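Local coordinates for probable enoyl-CoA hydratase/isomerase (Pseudomonas aeruginosa PAO1, PDB 5YLO), which probably acts as a Delta3, Delta2-enoyl-CoA isomerase of the crotonase family, with a likely part in the metabolism of unsaturated fatty acids, at residues A209-Q212 against T213-L217. Sequence-based numbering, arbitrary orientation.
Sequences AFAQ and TKRLL
Thr-213 and Ala-209 meet one turn apart on the alpha-helix 207-220 of this crotonase-fold subunit. Four successive i to i+4 backbone bonds hold the two turns together. The shortest runs from Lys-214 N to Phe-210 O, at 2.7 Å. The Thr-213 N to Ala-209 O bond measures 2.9 Å, and its N-H points nearly straight at the acceptor (161°).

Thr-213 and Phe-210 face a second subunit of the trimer. Thr-213 sets OG1 beside its own backbone N, anti to the carbonyl carbon (chi1 -72°). This leaves Thr-213 OG1 3.1 Å from Ala-209 O. The hydroxyl is hydrogen-bonded to Asp-145 and Tyr-142 of the second subunit. The ring of Phe-210 meets Phe-166 of that subunit with the planes inclined by about 35°. Lys-214 is buried toward its own chain and rests CB 3.2 Å from Phe-210 O. Its extended chain then leads NZ away to a salt bridge with Asp-123 and a hydrogen bond to Leu-99 O of the same subunit.

Gln-212 and Arg-215 form the looser, solvent-exposed side. The Arg-215 chain bends at chi3, and its guanidinium turns back alongside the preceding turn, with Ala-211 O and Gln-212 N lying obliquely to its plane. Between side chains the closest approach on this side is a light touch: Arg-215 NH2 stands 4.1 Å from Ala-211 CB.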
# COMPACT_ATOMS: atom_id res chain seq x y z
N ALA A 209 -20.18 7.86 -13.65
CA ALA A 209 -19.08 8.46 -12.90
C ALA A 209 -18.20 7.39 -12.28
O ALA A 209 -16.97 7.56 -12.21
CB ALA A 209 -19.63 9.40 -11.84
N PHE A 210 -18.80 6.29 -11.82
CA PHE A 210 -18.00 5.20 -11.26
C PHE A 210 -17.07 4.62 -12.31
O PHE A 210 -15.92 4.27 -12.01
CB PHE A 210 -18.92 4.11 -10.69
CG PHE A 210 -19.85 4.59 -9.61
CD1 PHE A 210 -19.61 5.76 -8.91
CD2 PHE A 210 -20.97 3.84 -9.27
CE1 PHE A 210 -20.48 6.19 -7.92
CE2 PHE A 210 -21.84 4.26 -8.28
CZ PHE A 210 -21.59 5.43 -7.60
N ALA A 211 -17.54 4.51 -13.55
CA ALA A 211 -16.72 3.95 -14.62
C ALA A 211 -15.49 4.81 -14.87
O ALA A 211 -14.37 4.29 -14.96
CB ALA A 211 -17.55 3.80 -15.90
N GLN A 212 -15.68 6.12 -14.98
CA GLN A 212 -14.54 7.02 -15.15
C GLN A 212 -13.63 6.99 -13.93
O GLN A 212 -12.40 6.98 -14.06
CB GLN A 212 -15.02 8.44 -15.43
CG GLN A 212 -15.73 8.61 -16.75
CD GLN A 212 -16.18 10.04 -16.99
OE1 GLN A 212 -16.88 10.62 -16.17
NE2 GLN A 212 -15.77 10.61 -18.12
N THR A 213 -14.23 6.97 -12.73
CA THR A 213 -13.43 6.92 -11.51
C THR A 213 -12.64 5.62 -11.42
O THR A 213 -11.47 5.62 -11.02
CB THR A 213 -14.34 7.08 -10.29
OG1 THR A 213 -14.79 8.44 -10.20
CG2 THR A 213 -13.59 6.72 -9.00
N LYS A 214 -13.27 4.50 -11.79
CA LYS A 214 -12.57 3.21 -11.72
C LYS A 214 -11.40 3.17 -12.70
O LYS A 214 -10.36 2.57 -12.40
CB LYS A 214 -13.55 2.07 -11.99
CG LYS A 214 -12.95 0.69 -11.82
CD LYS A 214 -14.01 -0.40 -11.85
CE LYS A 214 -13.38 -1.78 -11.81
NZ LYS A 214 -14.40 -2.86 -11.68
N ARG A 215 -11.55 3.80 -13.86
CA ARG A 215 -10.43 3.89 -14.80
C ARG A 215 -9.33 4.79 -14.27
O ARG A 215 -8.14 4.53 -14.52
CB ARG A 215 -10.92 4.40 -16.16
CG ARG A 215 -11.45 3.31 -17.08
CD ARG A 215 -11.77 3.88 -18.46
NE ARG A 215 -13.04 4.60 -18.48
CZ ARG A 215 -14.10 4.22 -19.19
NH1 ARG A 215 -14.03 3.14 -19.95
NH2 ARG A 215 -15.22 4.93 -19.14
N LEU A 216 -9.68 5.86 -13.55
CA LEU A 216 -8.67 6.76 -13.01
C LEU A 216 -7.89 6.11 -11.88
O LEU A 216 -6.67 6.27 -11.78
CB LEU A 216 -9.32 8.06 -12.55
CG LEU A 216 -9.78 9.01 -13.65
CD1 LEU A 216 -10.67 10.09 -13.08
CD2 LEU A 216 -8.58 9.62 -14.37
N LEU A 217 -8.59 5.37 -11.00
CA LEU A 217 -7.91 4.63 -9.94
C LEU A 217 -6.87 3.69 -10.52
O LEU A 217 -5.72 3.65 -10.06
CB LEU A 217 -8.93 3.84 -9.12
CG LEU A 217 -9.91 4.60 -8.22
CD1 LEU A 217 -11.09 3.70 -7.89
CD2 LEU A 217 -9.23 5.06 -6.95